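Local coordinates for protein beta-galactosidase/beta-glucuronidase (Faecalibacterium prausnitzii L2-6, PDB 6MVF) that probably hydrolyses beta-glucuronides as a family 2 glycoside hydrolase and carries a bound flavin mononucleotide, at residues 70-75 with 133-138; 95-100 with 158-163; 593-598 with 628-633; 633-638 with 650-655. All coordinates share one frame; numbering follows the deposited sequence.

How the contacts relate
The four contacts form two pairs at distant ends of the chain. Contacts 1 and 2 lie in the N-terminal sugar-binding domain, with centres about 10 Å apart. Their segments alternate along the sequence, and both reach the sheet in which strands 131-139 and 99-104 are neighbours. Contacts 3 and 4 come later in the chain, with centres about 9 Å apart. They share E633, and strand 624-629 of contact 3 is followed directly by strand 635-641 of contact 4. Contacts 1 and 3 are about 62 Å apart between centres. Both pairs lie away from the flavin pocket. Each pair joins strands and loops within its own beta domain, and contact 4 also meets a second subunit.

Contact 1: residues 70-75 with 133-138; sequences TGVYSR and ELTIEV
Segments 70-75 and 133-138, on strands 70-78 and 131-139, are antiparallel neighbours in the six-stranded sheet of the sugar-binding domain, the N-terminal beta sandwich of family 2 glycoside hydrolases. Their axes run 165° apart. Three hydrogen-bonded pairs, G71 with V138, Y73 with I136 and R75 with L134, supply six backbone bonds. The bond from L134 N to R75 O is nearly straight, at 2.9 Å and 175°.

Y73, I136, V138 and L134 share one face of the sheet. The Y73 ring turns its edge to the other strand, with I136 O near the ring plane. Its CD1 meets CG2 of V138 at 4.1 Å. The OH of Y73 bonds to H52. On the other face V72 uses both branches. CG1 touches T135 CG2 at 3.7 Å, and CG2 lies alongside E137 CG at 3.5 Å. The E137 carboxylate pairs with K103.

The E133 chain is bent at chi2 (-82°), which turns its carboxylate back toward the R75 end of segment 70-75. Its OE1 sits 3.8 Å from S74 CB, while OE2 bonds to T76 OG1. An alanine at E133 would probably leave T76 OG1 without this partner and take away the carboxylate beside S74 CB. The chemistry is split by face: the Y73 face is mainly apolar and meets W34 and L159, with R75 beside L134, whereas the other mixes V72 with S74, T135 and charged E137.

Contact 2: residues 95-100 with 158-163; sequences AAALDA and GLYRGV
The Y160 ring lies beside two alanine methyls. A97 CB touches its CE1 at 3.6 Å, and A95 CB touches CZ at 3.7 Å. Both methyls approach obliquely. The ring gets there because CG of Y160 sits between the backbone N and the carbonyl carbon (chi1 64°). The phenol OH bonds to G115 O and more weakly to Q303 NE2.

R161 is stretched out from CG to NE, and its CD passes 3.7 Å from A95 CB. The OH of Y160 stands over one face of the R161 guanidinium, offset toward the rim. That guanidinium is held by Q338 O, Q303 OE1 and F116 O. L159 sends CD2 to A96 CB at 3.9 Å, on a different side of the chain from the tyrosine.

A95-A97 belong to the connection between strands 88-93 and 99-104, which lie in the two sheets of the sandwich. Segment 158-163 is the loop leading into strand 163-168. A97 and G158 form a single antiparallel bridge, with A97 N to G158 O at 3.0 Å. G158 N donates back to A97 O, also at 3.0 Å, in the carbonyl plane and on a lone pair. A classic beta bulge follows just after A97. A leucine in place of Y160 would probably leave G115 O without the phenol and open a gap beside A95. One water donates to A95 O at 2.7 Å and to G162 O, and accepts from R161 N.

Contact 3: residues 593-598 with 628-633; sequences GETTEV and DVALDE
T596 and V629 pair through two backbone hydrogen bonds. T596 N donates to V629 O and V629 N donates to T596 O, each at 2.9 Å. In both bonds the donor stands about 20° out of the carbonyl plane. V629 O also receives a CA-H...O contact from T595 CA at 3.2 Å. This short antiparallel bridge lies where strands 596-602 and 624-629 meet, in the beta domain near the C-terminus. The next backbone bond of the ladder joins V598 to F627.

T596 splits its two branches. OG1 is anti to the backbone N (chi1 -179°) and bonds to R591 NH1, which also donates to E597 O. CG2 meets L631 CD1 at 3.6 Å. Next to it, V598 CG2 crosses V629 CG2 at 3.6 Å. L609 packs on both valines, and C611 on V629 and L631.

On the exposed face, T595 OG1 and D628 OD1 are 3.7 Å apart. The buried polar groups of T596 are thus matched by V629 and R591, and the valines and L631 add apolar packing. The acidic D628 and E597 stay at the surface, where solvent can probably moderate their like charges.

Contact 4: residues 633-638 with 650-655; sequences EGFNVL and TLEKVE
F635 and E652 lie against each other across the hairpin. CG of E652 stands over one face of the F635 ring, 4.1 Å from its centroid and 26° off the normal. Farther out the E652 carboxylate stacks on the ring, with the two planes 23° apart. The E652 chain is extended, with CG anti to the backbone N (chi1 -168°), and this carries the carboxylate along the ring. T650 CG2 reaches F635 CD1 obliquely at 4.0 Å.

The other face is apolar near L638, whose CD2 meets L651 CG at 4.0 Å, the two side chains crossing at about a right angle. At the open end of the hairpin the straight K653 chain crosses the bent E633. NZ of K653 and OE1 of E633 make a long, weak salt bridge at 3.5 Å. Three backbone bonds join the strands, including N636 N to L651 O at 2.7 Å. N636 OD1 accepts from D632 N.

Strands 635-641 and 646-654 are consecutive and form a hairpin within a five-stranded mixed sheet. Strand 590-592 flanks 646-654, and strand 606-611 flanks 635-641. R229 of the second subunit packs on F635 and forms a salt bridge with E652, and T650 pairs in parallel with a strand of that subunit, so the sheet continues across the interface.

Contact 1: residues 70-75 with 133-138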
# COMPACT_ATOMS: atom_id res chain seq x y z
N THR A 70 14.35 -20.34 33.05
CA THR A 70 14.91 -19.05 32.68
C THR A 70 15.51 -19.12 31.28
O THR A 70 16.38 -19.96 31.01
CB THR A 70 15.95 -18.61 33.70
OG1 THR A 70 15.34 -18.64 35.01
CG2 THR A 70 16.44 -17.19 33.36
N GLY A 71 15.01 -18.26 30.39
CA GLY A 71 15.60 -18.03 29.08
C GLY A 71 16.22 -16.64 29.03
O GLY A 71 15.62 -15.67 29.50
N VAL A 72 17.43 -16.57 28.49
CA VAL A 72 18.17 -15.32 28.34
C VAL A 72 18.13 -14.92 26.87
O VAL A 72 18.58 -15.68 26.01
CB VAL A 72 19.62 -15.45 28.83
CG1 VAL A 72 20.38 -14.14 28.64
CG2 VAL A 72 19.62 -15.83 30.28
N TYR A 73 17.57 -13.75 26.60
CA TYR A 73 17.59 -13.14 25.28
C TYR A 73 18.72 -12.12 25.26
O TYR A 73 18.97 -11.44 26.26
CB TYR A 73 16.26 -12.41 24.96
CG TYR A 73 14.98 -13.26 24.88
CD1 TYR A 73 14.24 -13.57 26.02
CD2 TYR A 73 14.50 -13.71 23.65
CE1 TYR A 73 13.07 -14.31 25.95
CE2 TYR A 73 13.33 -14.45 23.57
CZ TYR A 73 12.62 -14.76 24.72
OH TYR A 73 11.46 -15.51 24.61
N SER A 74 19.39 -12.01 24.12
CA SER A 74 20.40 -10.97 23.99
C SER A 74 20.55 -10.57 22.53
O SER A 74 20.36 -11.40 21.63
CB SER A 74 21.76 -11.41 24.55
OG SER A 74 22.36 -12.36 23.70
N ARG A 75 20.88 -9.30 22.32
CA ARG A 75 21.12 -8.75 20.99
C ARG A 75 21.99 -7.51 21.13
O ARG A 75 22.26 -7.04 22.23
CB ARG A 75 19.81 -8.41 20.27
CG ARG A 75 19.14 -7.14 20.77
CD ARG A 75 18.16 -6.64 19.73
NE ARG A 75 18.77 -5.64 18.87
CZ ARG A 75 18.22 -5.14 17.77
NH1 ARG A 75 17.03 -5.54 17.37
NH2 ARG A 75 18.86 -4.23 17.08
N GLU A 133 25.43 -4.04 24.09
CA GLU A 133 24.78 -5.34 24.28
C GLU A 133 23.60 -5.22 25.24
O GLU A 133 23.73 -4.65 26.33
CB GLU A 133 25.77 -6.39 24.77
CG GLU A 133 26.26 -7.32 23.64
CD GLU A 133 25.28 -8.47 23.32
OE1 GLU A 133 24.67 -9.04 24.26
OE2 GLU A 133 25.12 -8.81 22.11
N LEU A 134 22.46 -5.76 24.83
CA LEU A 134 21.23 -5.78 25.61
C LEU A 134 20.92 -7.22 26.00
O LEU A 134 20.84 -8.10 25.14
CB LEU A 134 20.08 -5.17 24.80
CG LEU A 134 18.65 -5.17 25.34
CD1 LEU A 134 18.62 -4.45 26.65
CD2 LEU A 134 17.70 -4.49 24.34
N THR A 135 20.73 -7.44 27.31
CA THR A 135 20.50 -8.78 27.88
C THR A 135 19.24 -8.74 28.73
O THR A 135 19.15 -7.93 29.66
CB THR A 135 21.71 -9.23 28.71
OG1 THR A 135 22.88 -9.23 27.90
CG2 THR A 135 21.50 -10.63 29.27
N ILE A 136 18.27 -9.61 28.42
CA ILE A 136 17.03 -9.71 29.19
C ILE A 136 16.87 -11.15 29.67
O ILE A 136 16.58 -12.05 28.87
CB ILE A 136 15.80 -9.26 28.39
CG1 ILE A 136 16.01 -7.87 27.80
CG2 ILE A 136 14.56 -9.28 29.29
CD1 ILE A 136 15.09 -7.53 26.63
N GLU A 137 17.06 -11.37 30.97
CA GLU A 137 16.75 -12.65 31.59
C GLU A 137 15.27 -12.70 31.90
O GLU A 137 14.75 -11.80 32.56
CB GLU A 137 17.56 -12.84 32.87
CG GLU A 137 18.99 -13.29 32.66
CD GLU A 137 19.73 -13.57 33.97
OE1 GLU A 137 20.92 -13.15 34.06
OE2 GLU A 137 19.14 -14.20 34.88
N VAL A 138 14.60 -13.75 31.44
CA VAL A 138 13.17 -13.92 31.62
C VAL A 138 12.91 -15.29 32.25
O VAL A 138 13.46 -16.29 31.79
CB VAL A 138 12.42 -13.80 30.28
CG1 VAL A 138 10.91 -13.97 30.49
CG2 VAL A 138 12.73 -12.48 29.63

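Contact 2: residues 95-100 with 158-163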
# COMPACT_ATOMS: atom_id res chain seq x y z
N ALA A 95 6.19 -6.59 27.50
CA ALA A 95 5.81 -7.64 28.45
C ALA A 95 6.92 -8.69 28.53
O ALA A 95 7.54 -9.05 27.53
CB ALA A 95 4.48 -8.30 28.06
N ALA A 96 7.18 -9.18 29.74
CA ALA A 96 8.17 -10.23 29.94
C ALA A 96 7.57 -11.25 30.91
O ALA A 96 7.48 -10.99 32.11
CB ALA A 96 9.49 -9.66 30.47
N ALA A 97 7.19 -12.41 30.39
CA ALA A 97 6.45 -13.39 31.16
C ALA A 97 7.43 -14.40 31.74
O ALA A 97 8.08 -15.13 30.98
CB ALA A 97 5.42 -14.08 30.27
N LEU A 98 7.54 -14.47 33.08
CA LEU A 98 6.75 -13.75 34.08
C LEU A 98 7.54 -12.72 34.89
O LEU A 98 6.98 -11.85 35.54
CB LEU A 98 6.15 -14.74 35.06
CG LEU A 98 5.19 -15.74 34.48
CD1 LEU A 98 4.78 -16.73 35.58
CD2 LEU A 98 3.97 -15.01 33.91
N ASP A 99 8.87 -12.85 34.84
CA ASP A 99 9.81 -12.18 35.72
C ASP A 99 11.03 -11.86 34.88
O ASP A 99 11.46 -12.70 34.08
CB ASP A 99 10.17 -13.08 36.90
CG ASP A 99 10.82 -12.33 38.06
OD1 ASP A 99 11.07 -11.11 37.92
OD2 ASP A 99 11.10 -12.97 39.11
N ALA A 100 11.59 -10.66 35.03
CA ALA A 100 12.61 -10.22 34.09
C ALA A 100 13.72 -9.42 34.75
O ALA A 100 13.51 -8.75 35.77
CB ALA A 100 12.01 -9.38 32.95
N GLY A 158 8.59 -15.69 28.12
CA GLY A 158 9.38 -14.96 27.16
C GLY A 158 8.94 -13.55 26.85
O GLY A 158 8.14 -12.95 27.58
N LEU A 159 9.48 -13.01 25.76
CA LEU A 159 9.24 -11.63 25.33
C LEU A 159 8.19 -11.65 24.22
O LEU A 159 8.48 -11.49 23.04
CB LEU A 159 10.54 -11.00 24.86
CG LEU A 159 11.63 -10.75 25.88
CD1 LEU A 159 12.87 -10.24 25.17
CD2 LEU A 159 11.12 -9.75 26.91
N TYR A 160 6.93 -11.86 24.61
CA TYR A 160 5.92 -12.24 23.63
C TYR A 160 5.22 -11.03 22.99
O TYR A 160 4.26 -11.21 22.23
CB TYR A 160 4.91 -13.20 24.27
CG TYR A 160 4.13 -12.59 25.39
CD1 TYR A 160 4.60 -12.59 26.69
CD2 TYR A 160 2.90 -11.97 25.13
CE1 TYR A 160 3.85 -12.00 27.72
CE2 TYR A 160 2.16 -11.38 26.13
CZ TYR A 160 2.62 -11.40 27.42
OH TYR A 160 1.85 -10.80 28.41
N ARG A 161 5.69 -9.80 23.28
CA ARG A 161 5.15 -8.58 22.69
C ARG A 161 6.20 -7.70 22.02
O ARG A 161 5.82 -6.72 21.37
CB ARG A 161 4.42 -7.74 23.75
CG ARG A 161 3.12 -8.35 24.26
CD ARG A 161 2.34 -7.38 25.16
NE ARG A 161 1.18 -8.08 25.68
CZ ARG A 161 0.60 -7.84 26.85
NH1 ARG A 161 1.05 -6.88 27.65
NH2 ARG A 161 -0.44 -8.59 27.22
N GLY A 162 7.49 -8.01 22.17
CA GLY A 162 8.55 -7.22 21.59
C GLY A 162 9.10 -6.20 22.57
O GLY A 162 8.64 -6.06 23.70
N VAL A 163 10.10 -5.45 22.08
CA VAL A 163 10.94 -4.56 22.88
C VAL A 163 11.26 -3.32 22.05
O VAL A 163 11.46 -3.41 20.83
CB VAL A 163 12.25 -5.28 23.33
CG1 VAL A 163 13.20 -4.31 24.02
CG2 VAL A 163 11.95 -6.46 24.26
O HOH W 1 7.91 -8.52 24.88

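Contact 3: residues 593-598 with 628-633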
# COMPACT_ATOMS: atom_id res chain seq x y z
N GLY A 593 -30.91 -42.99 10.54
CA GLY A 593 -32.26 -42.85 11.06
C GLY A 593 -33.30 -42.59 9.98
O GLY A 593 -32.97 -42.10 8.90
N GLU A 594 -34.55 -42.93 10.26
CA GLU A 594 -35.58 -42.69 9.25
C GLU A 594 -35.81 -41.19 9.07
O GLU A 594 -36.07 -40.74 7.94
CB GLU A 594 -36.87 -43.40 9.64
CG GLU A 594 -37.67 -43.89 8.44
CD GLU A 594 -38.94 -43.08 8.19
OE1 GLU A 594 -39.76 -42.94 9.13
OE2 GLU A 594 -39.12 -42.58 7.05
N THR A 595 -35.72 -40.42 10.15
CA THR A 595 -35.66 -38.97 10.08
C THR A 595 -34.51 -38.47 10.93
O THR A 595 -34.05 -39.13 11.86
CB THR A 595 -36.96 -38.29 10.55
OG1 THR A 595 -37.09 -38.45 11.97
CG2 THR A 595 -38.19 -38.87 9.84
N THR A 596 -34.05 -37.27 10.61
CA THR A 596 -33.03 -36.59 11.39
C THR A 596 -33.46 -35.14 11.59
O THR A 596 -34.16 -34.56 10.75
CB THR A 596 -31.65 -36.68 10.70
OG1 THR A 596 -30.66 -36.03 11.51
CG2 THR A 596 -31.68 -36.04 9.31
N GLU A 597 -33.05 -34.55 12.71
CA GLU A 597 -33.36 -33.15 12.97
C GLU A 597 -32.32 -32.24 12.32
O GLU A 597 -31.12 -32.35 12.59
CB GLU A 597 -33.43 -32.86 14.47
CG GLU A 597 -33.53 -31.35 14.75
CD GLU A 597 -33.63 -31.02 16.24
OE1 GLU A 597 -32.67 -30.43 16.78
OE2 GLU A 597 -34.67 -31.36 16.87
N VAL A 598 -32.80 -31.34 11.46
CA VAL A 598 -31.98 -30.32 10.83
C VAL A 598 -32.31 -29.00 11.50
O VAL A 598 -33.41 -28.47 11.35
CB VAL A 598 -32.22 -30.25 9.31
CG1 VAL A 598 -31.46 -29.12 8.72
CG2 VAL A 598 -31.85 -31.58 8.64
N ASP A 628 -37.88 -31.81 11.18
CA ASP A 628 -37.70 -33.25 11.10
C ASP A 628 -37.69 -33.63 9.63
O ASP A 628 -38.68 -33.43 8.93
CB ASP A 628 -38.80 -34.00 11.84
CG ASP A 628 -38.43 -34.30 13.27
OD1 ASP A 628 -37.43 -35.04 13.47
OD2 ASP A 628 -39.12 -33.78 14.19
N VAL A 629 -36.56 -34.16 9.16
CA VAL A 629 -36.35 -34.36 7.74
C VAL A 629 -36.15 -35.84 7.46
O VAL A 629 -35.31 -36.49 8.08
CB VAL A 629 -35.15 -33.54 7.23
CG1 VAL A 629 -34.99 -33.73 5.71
CG2 VAL A 629 -35.29 -32.04 7.63
N ALA A 630 -36.95 -36.37 6.52
CA ALA A 630 -36.73 -37.71 5.97
C ALA A 630 -35.76 -37.57 4.80
O ALA A 630 -36.16 -37.28 3.67
CB ALA A 630 -38.03 -38.35 5.52
N LEU A 631 -34.48 -37.76 5.09
CA LEU A 631 -33.47 -37.71 4.05
C LEU A 631 -33.75 -38.76 2.99
O LEU A 631 -34.21 -39.87 3.30
CB LEU A 631 -32.08 -37.92 4.66
CG LEU A 631 -31.62 -36.89 5.68
CD1 LEU A 631 -30.31 -37.34 6.27
CD2 LEU A 631 -31.46 -35.49 5.06
N ASP A 632 -33.52 -38.39 1.73
CA ASP A 632 -33.46 -39.35 0.64
C ASP A 632 -32.23 -40.25 0.78
O ASP A 632 -31.24 -39.89 1.43
CB ASP A 632 -33.39 -38.65 -0.71
CG ASP A 632 -34.63 -37.88 -1.02
OD1 ASP A 632 -35.67 -38.16 -0.37
OD2 ASP A 632 -34.57 -37.00 -1.91
N GLU A 633 -32.31 -41.43 0.18
CA GLU A 633 -31.15 -42.31 0.15
C GLU A 633 -30.04 -41.61 -0.62
O GLU A 633 -30.28 -40.96 -1.63
CB GLU A 633 -31.52 -43.64 -0.50
CG GLU A 633 -31.12 -44.87 0.33
CD GLU A 633 -31.87 -44.96 1.67
OE1 GLU A 633 -33.00 -44.42 1.77
OE2 GLU A 633 -31.32 -45.56 2.63

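Contact 4: residues 633-638 with 650-655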
# COMPACT_ATOMS: atom_id res chain seq x y z
N GLU A 633 -32.31 -41.43 0.18
CA GLU A 633 -31.15 -42.31 0.15
C GLU A 633 -30.04 -41.61 -0.62
O GLU A 633 -30.28 -40.96 -1.63
CB GLU A 633 -31.52 -43.64 -0.50
CG GLU A 633 -31.12 -44.87 0.33
CD GLU A 633 -31.87 -44.96 1.67
OE1 GLU A 633 -33.00 -44.42 1.77
OE2 GLU A 633 -31.32 -45.56 2.63
N GLY A 634 -28.82 -41.72 -0.11
CA GLY A 634 -27.70 -41.05 -0.74
C GLY A 634 -27.46 -39.66 -0.18
O GLY A 634 -27.65 -39.42 1.02
N PHE A 635 -27.06 -38.73 -1.05
CA PHE A 635 -26.71 -37.38 -0.65
C PHE A 635 -27.91 -36.46 -0.74
O PHE A 635 -28.79 -36.64 -1.58
CB PHE A 635 -25.55 -36.84 -1.50
CG PHE A 635 -24.24 -37.47 -1.17
CD1 PHE A 635 -23.59 -37.13 0.00
CD2 PHE A 635 -23.67 -38.41 -2.02
CE1 PHE A 635 -22.38 -37.72 0.33
CE2 PHE A 635 -22.47 -39.01 -1.70
CZ PHE A 635 -21.82 -38.66 -0.52
N ASN A 636 -27.95 -35.47 0.15
CA ASN A 636 -29.09 -34.57 0.29
C ASN A 636 -28.61 -33.14 0.34
O ASN A 636 -27.75 -32.81 1.16
CB ASN A 636 -29.90 -34.86 1.56
CG ASN A 636 -30.52 -36.25 1.56
OD1 ASN A 636 -31.70 -36.41 1.23
ND2 ASN A 636 -29.74 -37.25 1.93
N VAL A 637 -29.16 -32.30 -0.52
CA VAL A 637 -28.94 -30.86 -0.44
C VAL A 637 -29.96 -30.28 0.54
O VAL A 637 -31.16 -30.37 0.31
CB VAL A 637 -29.06 -30.21 -1.82
CG1 VAL A 637 -29.09 -28.68 -1.69
CG2 VAL A 637 -27.93 -30.65 -2.71
N LEU A 638 -29.48 -29.69 1.63
CA LEU A 638 -30.34 -28.98 2.57
C LEU A 638 -30.16 -27.48 2.33
O LEU A 638 -29.05 -26.95 2.42
CB LEU A 638 -30.03 -29.34 4.02
CG LEU A 638 -30.53 -30.68 4.60
CD1 LEU A 638 -32.03 -30.76 4.56
CD2 LEU A 638 -29.94 -31.85 3.85
N THR A 650 -24.72 -30.14 2.46
CA THR A 650 -24.98 -31.47 1.93
C THR A 650 -24.82 -32.49 3.05
O THR A 650 -23.82 -32.46 3.79
CB THR A 650 -24.04 -31.81 0.77
OG1 THR A 650 -24.22 -30.84 -0.27
CG2 THR A 650 -24.36 -33.20 0.24
N LEU A 651 -25.82 -33.34 3.20
CA LEU A 651 -25.81 -34.42 4.17
C LEU A 651 -25.94 -35.74 3.42
O LEU A 651 -26.39 -35.79 2.27
CB LEU A 651 -26.95 -34.27 5.19
CG LEU A 651 -26.82 -33.05 6.13
CD1 LEU A 651 -27.89 -33.06 7.20
CD2 LEU A 651 -25.43 -32.93 6.78
N GLU A 652 -25.49 -36.81 4.08
CA GLU A 652 -25.58 -38.17 3.54
C GLU A 652 -26.42 -39.01 4.48
O GLU A 652 -26.11 -39.11 5.68
CB GLU A 652 -24.20 -38.79 3.35
CG GLU A 652 -24.21 -40.09 2.53
CD GLU A 652 -22.86 -40.84 2.50
OE1 GLU A 652 -21.91 -40.39 3.18
OE2 GLU A 652 -22.77 -41.89 1.81
N LYS A 653 -27.48 -39.62 3.95
CA LYS A 653 -28.16 -40.68 4.68
C LYS A 653 -27.30 -41.94 4.73
O LYS A 653 -26.74 -42.37 3.71
CB LYS A 653 -29.52 -41.00 4.05
CG LYS A 653 -30.35 -41.94 4.93
CD LYS A 653 -31.74 -42.23 4.38
CE LYS A 653 -32.41 -43.29 5.24
NZ LYS A 653 -33.87 -43.34 5.02
N VAL A 654 -27.17 -42.52 5.91
CA VAL A 654 -26.38 -43.73 6.11
C VAL A 654 -27.16 -44.67 7.03
O VAL A 654 -28.10 -44.28 7.72
CB VAL A 654 -24.98 -43.45 6.70
CG1 VAL A 654 -24.12 -42.74 5.69
CG2 VAL A 654 -25.08 -42.63 7.97
N GLU A 655 -26.76 -45.94 7.00
CA GLU A 655 -27.43 -46.94 7.82
C GLU A 655 -26.97 -46.86 9.27
O GLU A 655 -27.79 -46.89 10.19
CB GLU A 655 -27.19 -48.34 7.24
CG GLU A 655 -27.96 -49.46 7.92
CD GLU A 655 -29.47 -49.32 7.77
OE1 GLU A 655 -29.94 -48.47 6.97
OE2 GLU A 655 -30.20 -50.08 8.44